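Side-chain contacts in endonuclease III (PDB 1ORN), which probably excises damaged pyrimidine bases from DNA and cleaves the strand at the resulting site, as a DNA glycosylase carrying a [4Fe-4S] cluster: residues 62-65 against 66-69; 143-146 against 147-151. All blocks are in the same frame, centred on the assembly; numbering follows the deposited sequence.

Contact 1: residues 62-65 against 66-69; sequences YRTP and HDYI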
ATOM      1  N   TYR C  62      21.982  -7.195  -1.169  1.00 38.65           N
ATOM      2  CA  TYR C  62      21.317  -8.143  -0.283  1.00 39.16           C
ATOM      3  C   TYR C  62      20.304  -8.955  -1.092  1.00 39.10           C
ATOM      4  O   TYR C  62      19.497  -8.386  -1.828  1.00 38.82           O
ATOM      5  CB  TYR C  62      20.588  -7.390   0.835  1.00 39.04           C
ATOM      6  CG  TYR C  62      21.444  -6.420   1.623  1.00 38.64           C
ATOM      7  CD1 TYR C  62      22.177  -6.842   2.735  1.00 38.35           C
ATOM      8  CD2 TYR C  62      21.502  -5.074   1.273  1.00 37.85           C
ATOM      9  CE1 TYR C  62      22.938  -5.947   3.479  1.00 40.12           C
ATOM     10  CE2 TYR C  62      22.265  -4.169   2.008  1.00 40.46           C
ATOM     11  CZ  TYR C  62      22.979  -4.611   3.112  1.00 40.43           C
ATOM     12  OH  TYR C  62      23.720  -3.713   3.844  1.00 42.80           O
ATOM     13  N   ARG C  63      20.330 -10.279  -0.952  1.00 38.37           N
ATOM     14  CA  ARG C  63      19.404 -11.131  -1.700  1.00 39.23           C
ATOM     15  C   ARG C  63      18.610 -12.084  -0.820  1.00 37.23           C
ATOM     16  O   ARG C  63      17.584 -12.627  -1.241  1.00 35.28           O
ATOM     17  CB  ARG C  63      20.160 -11.970  -2.733  1.00 42.99           C
ATOM     18  CG  ARG C  63      21.005 -11.186  -3.716  1.00 48.72           C
ATOM     19  CD  ARG C  63      21.454 -12.097  -4.849  1.00 52.73           C
ATOM     20  NE  ARG C  63      22.522 -11.507  -5.650  1.00 58.16           N
ATOM     21  CZ  ARG C  63      23.790 -11.422  -5.261  1.00 59.56           C
ATOM     22  NH1 ARG C  63      24.693 -10.865  -6.059  1.00 60.20           N
ATOM     23  NH2 ARG C  63      24.160 -11.902  -4.079  1.00 59.96           N
ATOM     24  N   THR C  64      19.088 -12.292   0.402  1.00 34.96           N
ATOM     25  CA  THR C  64      18.430 -13.213   1.317  1.00 34.00           C
ATOM     26  C   THR C  64      18.419 -12.618   2.717  1.00 34.12           C
ATOM     27  O   THR C  64      19.155 -11.673   3.001  1.00 36.11           O
ATOM     28  CB  THR C  64      19.196 -14.545   1.379  1.00 34.61           C
ATOM     29  OG1 THR C  64      20.424 -14.340   2.082  1.00 34.75           O
ATOM     30  CG2 THR C  64      19.520 -15.038  -0.031  1.00 34.46           C
ATOM     31  N   PRO C  65      17.583 -13.167   3.610  1.00 34.22           N
ATOM     32  CA  PRO C  65      17.543 -12.628   4.972  1.00 34.98           C
ATOM     33  C   PRO C  65      18.889 -12.723   5.704  1.00 34.95           C
ATOM     34  O   PRO C  65      19.175 -11.926   6.596  1.00 35.09           O
ATOM     35  CB  PRO C  65      16.429 -13.443   5.636  1.00 34.99           C
ATOM     36  CG  PRO C  65      16.375 -14.706   4.841  1.00 36.91           C
ATOM     37  CD  PRO C  65      16.582 -14.232   3.431  1.00 33.55           C
ATOM     38  N   HIS C  66      19.724 -13.683   5.318  1.00 37.12           N
ATOM     39  CA  HIS C  66      21.030 -13.834   5.957  1.00 36.21           C
ATOM     40  C   HIS C  66      21.961 -12.686   5.610  1.00 36.66           C
ATOM     41  O   HIS C  66      22.851 -12.342   6.385  1.00 37.95           O
ATOM     42  CB  HIS C  66      21.681 -15.153   5.539  1.00 36.49           C
ATOM     43  CG  HIS C  66      20.801 -16.342   5.749  1.00 36.09           C
ATOM     44  ND1 HIS C  66      19.699 -16.597   4.962  1.00 34.23           N
ATOM     45  CD2 HIS C  66      20.832 -17.320   6.683  1.00 36.48           C
ATOM     46  CE1 HIS C  66      19.087 -17.680   5.403  1.00 35.92           C
ATOM     47  NE2 HIS C  66      19.754 -18.138   6.446  1.00 35.44           N
ATOM     48  N   ASP C  67      21.765 -12.095   4.437  1.00 37.28           N
ATOM     49  CA  ASP C  67      22.608 -10.982   4.022  1.00 36.51           C
ATOM     50  C   ASP C  67      22.334  -9.742   4.865  1.00 36.48           C
ATOM     51  O   ASP C  67      23.260  -9.018   5.228  1.00 36.70           O
ATOM     52  CB  ASP C  67      22.383 -10.651   2.543  1.00 37.84           C
ATOM     53  CG  ASP C  67      22.627 -11.840   1.631  1.00 39.61           C
ATOM     54  OD1 ASP C  67      23.395 -12.752   2.018  1.00 39.07           O
ATOM     55  OD2 ASP C  67      22.064 -11.850   0.514  1.00 39.83           O
ATOM     56  N   TYR C  68      21.061  -9.500   5.182  1.00 36.30           N
ATOM     57  CA  TYR C  68      20.682  -8.333   5.979  1.00 36.56           C
ATOM     58  C   TYR C  68      21.161  -8.396   7.430  1.00 37.84           C
ATOM     59  O   TYR C  68      21.527  -7.371   8.010  1.00 39.57           O
ATOM     60  CB  TYR C  68      19.158  -8.146   5.960  1.00 34.64           C
ATOM     61  CG  TYR C  68      18.610  -7.632   4.647  1.00 32.90           C
ATOM     62  CD1 TYR C  68      18.702  -6.279   4.306  1.00 31.00           C
ATOM     63  CD2 TYR C  68      18.000  -8.498   3.742  1.00 32.74           C
ATOM     64  CE1 TYR C  68      18.191  -5.807   3.094  1.00 31.21           C
ATOM     65  CE2 TYR C  68      17.490  -8.037   2.532  1.00 32.14           C
ATOM     66  CZ  TYR C  68      17.585  -6.694   2.215  1.00 32.05           C
ATOM     67  OH  TYR C  68      17.045  -6.247   1.025  1.00 34.44           O
ATOM     68  N   ILE C  69      21.160  -9.590   8.017  1.00 39.10           N
ATOM     69  CA  ILE C  69      21.587  -9.743   9.404  1.00 40.17           C
ATOM     70  C   ILE C  69      23.089  -9.968   9.546  1.00 42.07           C
ATOM     71  O   ILE C  69      23.599 -10.061  10.663  1.00 42.78           O
ATOM     72  CB  ILE C  69      20.863 -10.917  10.105  1.00 41.10           C
ATOM     73  CG1 ILE C  69      21.340 -12.255   9.531  1.00 41.32           C
ATOM     74  CG2 ILE C  69      19.367 -10.776   9.928  1.00 40.07           C
ATOM     75  CD1 ILE C  69      20.744 -13.471  10.223  1.00 44.28           C
TER
HETATM   76  O   HOH W   1      16.472  -8.138  -0.805  1.00 55.49           O
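Tyr62 and Tyr68 lay their rings together in an offset stack, the planes 10° apart and the centroids 4.6 Å from each other. The slippage brings CB of Tyr62, as well as the near part of its ring, over the Tyr68 face, CB making a CH-pi contact 3.6 Å from the centroid of the Tyr68 ring. At its edge the Tyr62 ring meets the backbone of Asp67, CD1 lying 3.5 Å from Asp67 O. Beyond the stack, the Tyr62 hydroxyl is hydrogen-bonded to Asp79, while a water joins Tyr62 O to Tyr68 OH. Helix 65-69 is opened by a capping box of Thr64, at the N-cap, and Asp67: Thr64 N gives a 3.0 Å bond to Asp67 OD2 from above the carboxylate plane, and Thr64 OG1 accepts a weak 3.4 Å capping bond from His66 N. Separately, Asp67 N donates to the backbone Thr64 O. The same OD2 takes a second, straighter bond of 2.8 Å from Arg63 N on its anti lone pair, at an N-H...O angle of 164°. With chi1 at -57°, CG of Asp67 lies beside its own backbone N, which turns the carboxylate back over the start of the helix; two amides then grip one oxygen and fix the group's rotation. Pro65, the first helical residue, sets its CA at the edge of the Tyr68 ring, and its O accepts a weak bond from Ile69 N.

Contact 2: residues 143-146 against 147-151; sequences THVE and RVSKR. With nucleotides of chain B.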
ATOM      1  N   THR C 143      -2.550   5.872   2.598  1.00 28.10           N
ATOM      2  CA  THR C 143      -2.981   7.262   2.557  1.00 27.88           C
ATOM      3  C   THR C 143      -3.943   7.566   1.401  1.00 27.13           C
ATOM      4  O   THR C 143      -4.947   8.259   1.592  1.00 27.56           O
ATOM      5  CB  THR C 143      -1.763   8.222   2.482  1.00 29.11           C
ATOM      6  OG1 THR C 143      -2.234   9.572   2.418  1.00 29.67           O
ATOM      7  CG2 THR C 143      -0.905   7.927   1.255  1.00 30.26           C
ATOM      8  N   HIS C 144      -3.657   7.040   0.213  1.00 25.98           N
ATOM      9  CA  HIS C 144      -4.508   7.299  -0.955  1.00 25.95           C
ATOM     10  C   HIS C 144      -5.890   6.663  -0.838  1.00 25.83           C
ATOM     11  O   HIS C 144      -6.907   7.326  -1.061  1.00 27.35           O
ATOM     12  CB  HIS C 144      -3.831   6.804  -2.242  1.00 27.52           C
ATOM     13  CG  HIS C 144      -2.548   7.511  -2.568  1.00 27.97           C
ATOM     14  ND1 HIS C 144      -2.493   8.857  -2.861  1.00 28.21           N
ATOM     15  CD2 HIS C 144      -1.272   7.060  -2.633  1.00 28.65           C
ATOM     16  CE1 HIS C 144      -1.239   9.207  -3.090  1.00 29.08           C
ATOM     17  NE2 HIS C 144      -0.477   8.136  -2.957  1.00 29.90           N
ATOM     18  N   VAL C 145      -5.935   5.383  -0.484  1.00 25.62           N
ATOM     19  CA  VAL C 145      -7.210   4.702  -0.353  1.00 25.66           C
ATOM     20  C   VAL C 145      -8.069   5.382   0.700  1.00 26.13           C
ATOM     21  O   VAL C 145      -9.255   5.622   0.478  1.00 25.59           O
ATOM     22  CB  VAL C 145      -7.021   3.221   0.015  1.00 26.04           C
ATOM     23  CG1 VAL C 145      -8.378   2.570   0.285  1.00 25.55           C
ATOM     24  CG2 VAL C 145      -6.303   2.498  -1.122  1.00 27.22           C
ATOM     25  N   GLU C 146      -7.466   5.719   1.836  1.00 26.36           N
ATOM     26  CA  GLU C 146      -8.219   6.378   2.902  1.00 29.12           C
ATOM     27  C   GLU C 146      -8.752   7.740   2.459  1.00 30.06           C
ATOM     28  O   GLU C 146      -9.937   8.046   2.636  1.00 29.85           O
ATOM     29  CB  GLU C 146      -7.347   6.560   4.144  1.00 30.62           C
ATOM     30  CG  GLU C 146      -8.095   7.211   5.302  1.00 35.14           C
ATOM     31  CD  GLU C 146      -7.223   7.475   6.521  1.00 38.74           C
ATOM     32  OE1 GLU C 146      -7.791   7.809   7.584  1.00 41.34           O
ATOM     33  OE2 GLU C 146      -5.979   7.361   6.422  1.00 40.37           O
ATOM     34  N   ARG C 147      -7.872   8.563   1.894  1.00 30.17           N
ATOM     35  CA  ARG C 147      -8.269   9.893   1.437  1.00 30.83           C
ATOM     36  C   ARG C 147      -9.390   9.840   0.399  1.00 29.55           C
ATOM     37  O   ARG C 147     -10.373  10.578   0.492  1.00 29.33           O
ATOM     38  CB  ARG C 147      -7.065  10.641   0.849  1.00 29.00           C
ATOM     39  CG  ARG C 147      -7.385  12.085   0.467  1.00 31.32           C
ATOM     40  CD  ARG C 147      -6.165  12.806  -0.087  1.00 30.94           C
ATOM     41  NE  ARG C 147      -5.734  12.249  -1.366  1.00 30.41           N
ATOM     42  CZ  ARG C 147      -4.640  11.510  -1.542  1.00 30.38           C
ATOM     43  NH1 ARG C 147      -3.844  11.227  -0.518  1.00 29.32           N
ATOM     44  NH2 ARG C 147      -4.349  11.045  -2.751  1.00 30.01           N
ATOM     45  N   VAL C 148      -9.238   8.978  -0.600  1.00 29.50           N
ATOM     46  CA  VAL C 148     -10.247   8.851  -1.643  1.00 29.93           C
ATOM     47  C   VAL C 148     -11.577   8.396  -1.054  1.00 31.25           C
ATOM     48  O   VAL C 148     -12.628   8.933  -1.398  1.00 31.13           O
ATOM     49  CB  VAL C 148      -9.795   7.861  -2.740  1.00 31.29           C
ATOM     50  CG1 VAL C 148     -10.952   7.526  -3.674  1.00 31.32           C
ATOM     51  CG2 VAL C 148      -8.642   8.473  -3.529  1.00 30.19           C
ATOM     52  N   SER C 149     -11.523   7.422  -0.148  1.00 29.89           N
ATOM     53  CA  SER C 149     -12.735   6.904   0.481  1.00 29.12           C
ATOM     54  C   SER C 149     -13.493   7.977   1.255  1.00 30.20           C
ATOM     55  O   SER C 149     -14.724   8.091   1.146  1.00 30.80           O
ATOM     56  CB  SER C 149     -12.384   5.746   1.424  1.00 27.24           C
ATOM     57  OG  SER C 149     -11.959   4.603   0.698  1.00 29.78           O
ATOM     58  N   LYS C 150     -12.756   8.765   2.030  1.00 30.21           N
ATOM     59  CA  LYS C 150     -13.369   9.810   2.834  1.00 31.35           C
ATOM     60  C   LYS C 150     -13.858  11.008   2.031  1.00 33.39           C
ATOM     61  O   LYS C 150     -14.897  11.583   2.347  1.00 33.89           O
ATOM     62  CB  LYS C 150     -12.401  10.229   3.939  1.00 33.21           C
ATOM     63  CG  LYS C 150     -12.231   9.101   4.963  1.00 32.38           C
ATOM     64  CD  LYS C 150     -11.249   9.422   6.059  1.00 32.60           C
ATOM     65  CE  LYS C 150     -11.295   8.333   7.132  1.00 32.28           C
ATOM     66  NZ  LYS C 150     -10.363   8.631   8.249  1.00 34.78           N
ATOM     67  N   ARG C 151     -13.136  11.380   0.983  1.00 32.90           N
ATOM     68  CA  ARG C 151     -13.573  12.511   0.165  1.00 34.85           C
ATOM     69  C   ARG C 151     -14.857  12.181  -0.589  1.00 35.33           C
ATOM     70  O   ARG C 151     -15.786  12.992  -0.641  1.00 36.64           O
ATOM     71  CB  ARG C 151     -12.488  12.902  -0.835  1.00 34.15           C
ATOM     72  CG  ARG C 151     -11.322  13.645  -0.228  1.00 32.20           C
ATOM     73  CD  ARG C 151     -10.331  14.037  -1.303  1.00 32.34           C
ATOM     74  NE  ARG C 151      -9.320  14.960  -0.798  1.00 32.15           N
ATOM     75  CZ  ARG C 151      -8.255  15.351  -1.491  1.00 32.27           C
ATOM     76  NH1 ARG C 151      -8.053  14.900  -2.723  1.00 32.17           N
ATOM     77  NH2 ARG C 151      -7.395  16.198  -0.950  1.00 31.12           N
TER
ATOM     78  P    DA B   6      -0.110  11.864   0.248  1.00 30.94           P
ATOM     79  OP1  DA B   6      -1.077  11.623  -0.850  1.00 29.61           O
ATOM     80  OP2  DA B   6      -0.512  11.613   1.655  1.00 33.38           O
ATOM     81  O5'  DA B   6       1.214  11.036  -0.075  1.00 32.57           O
ATOM     82  C5'  DA B   6       1.837  11.159  -1.355  1.00 30.35           C
ATOM     83  C4'  DA B   6       3.136  10.387  -1.397  1.00 29.42           C
ATOM     84  O4'  DA B   6       4.123  11.009  -0.543  1.00 30.98           O
ATOM     85  C3'  DA B   6       3.051   8.923  -0.958  1.00 29.41           C
ATOM     86  O3'  DA B   6       3.887   8.143  -1.811  1.00 26.88           O
ATOM     87  C2'  DA B   6       3.652   8.946   0.437  1.00 29.03           C
ATOM     88  C1'  DA B   6       4.711  10.028   0.295  1.00 31.04           C
ATOM     89  N9   DA B   6       5.109  10.691   1.535  1.00 31.63           N
ATOM     90  C8   DA B   6       4.309  11.073   2.583  1.00 33.02           C
ATOM     91  N7   DA B   6       4.954  11.685   3.544  1.00 31.94           N
ATOM     92  C5   DA B   6       6.269  11.705   3.103  1.00 31.98           C
ATOM     93  C6   DA B   6       7.450  12.223   3.666  1.00 33.92           C
ATOM     94  N6   DA B   6       7.498  12.857   4.843  1.00 33.40           N
ATOM     95  N1   DA B   6       8.596  12.069   2.968  1.00 32.43           N
ATOM     96  C2   DA B   6       8.549  11.442   1.788  1.00 33.42           C
ATOM     97  N3   DA B   6       7.505  10.917   1.154  1.00 32.89           N
ATOM     98  C4   DA B   6       6.381  11.084   1.872  1.00 31.81           C
ATOM     99  P    DG B   8       1.522   5.270   3.186  1.00 25.40           P
ATOM    100  OP1  DG B   8       0.183   5.781   3.566  1.00 26.35           O
ATOM    101  OP2  DG B   8       2.620   6.240   2.892  1.00 25.86           O
ATOM    102  O5'  DG B   8       2.047   4.296   4.329  1.00 26.13           O
ATOM    103  C5'  DG B   8       1.147   3.464   5.060  1.00 24.63           C
ATOM    104  C4'  DG B   8       1.925   2.681   6.089  1.00 24.84           C
ATOM    105  O4'  DG B   8       2.657   3.594   6.939  1.00 27.46           O
ATOM    106  C3'  DG B   8       1.140   1.765   7.023  1.00 24.59           C
ATOM    107  O3'  DG B   8       1.942   0.595   7.181  1.00 24.55           O
ATOM    108  C2'  DG B   8       1.034   2.578   8.307  1.00 23.81           C
ATOM    109  C1'  DG B   8       2.318   3.395   8.305  1.00 26.51           C
ATOM    110  N9   DG B   8       2.217   4.718   8.915  1.00 24.78           N
ATOM    111  C8   DG B   8       1.143   5.573   8.885  1.00 26.76           C
ATOM    112  N7   DG B   8       1.384   6.717   9.471  1.00 29.94           N
ATOM    113  C5   DG B   8       2.692   6.605   9.924  1.00 29.13           C
ATOM    114  C6   DG B   8       3.512   7.539  10.626  1.00 31.42           C
ATOM    115  O6   DG B   8       3.246   8.694  10.970  1.00 34.00           O
ATOM    116  N1   DG B   8       4.765   7.004  10.912  1.00 31.15           N
ATOM    117  C2   DG B   8       5.182   5.743  10.559  1.00 31.54           C
ATOM    118  N2   DG B   8       6.426   5.406  10.932  1.00 30.91           N
ATOM    119  N3   DG B   8       4.434   4.873   9.890  1.00 30.12           N
ATOM    120  C4   DG B   8       3.212   5.368   9.609  1.00 29.88           C
TER
HETATM  121  O   HOH W   2      -3.707  12.157   2.350  1.00 38.77           O
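The backbone of 143-151 runs as one regular helix, Arg147 N, Val148 N, Ser149 N and Lys150 N each donating to the carbonyl oxygen four residues earlier, from Thr143 O to Glu146 O. Arg147 turns back along the first turn: its chain bends at chi3 (67°), and NH2 donates a 2.9 Å hydrogen bond to ND1 of His144, close to the plane of the imidazole. Ring and guanidinium stand 87° apart, so the contact is edge to edge without stacking. NH2 also bonds Cys192 O, while NH1 reaches OP1 of DA6 of chain B at 2.8 Å in a weak, bent bond. Thr143 OG1, carried anti to the backbone N (chi1 179°), gives a 2.8 Å bond to OP2 of the same phosphate, and a water links this hydroxyl to Arg147 NH1. Thr143 N donates to OP1 of DG8 of chain B at 2.9 Å. The start of a helix is thus turned to the DNA backbone, in a protein of the HhH-GPD superfamily, and its dipole would probably add to the attraction for phosphate. Replacing His144 by an alanine would probably leave Arg147 NH2 without one of its acceptors and its guanidinium freer to turn beside the phosphate. Farther along, Lys150 NZ forms a salt bridge with Glu146, 2.8 Å from OE1, which accepts on its anti lone pair, and is also hydrogen-bonded to the carbonyls of Trp157 and Asp159. Val145 O accepts hydrogen bonds from both Ser149 OG and Ser149 N, which come from opposite faces of its plane, while Arg151 touches the iron-sulfur cluster.

Overall arrangement
From the N terminus the chain first reaches contact 1, where the turn leaving helix 48-61 is closed on itself as helix 65-69 begins, set against helices 33-43, 73-79 and 86-103. Contact 2 follows much later, within helix 143-152, and closes single helical turns instead of a loop. The two are in series, neither nesting nor crossing. They lie on opposite sides of the chain's centre, their own centres 35 Å apart and their nearest atoms about 23 Å apart. The nearest atom of contact 1 is about 15 Å from the DNA, whereas contact 2 joins the phosphates at one end to the iron-sulfur cluster region at the other, packing on helices 161-171 and 177-191.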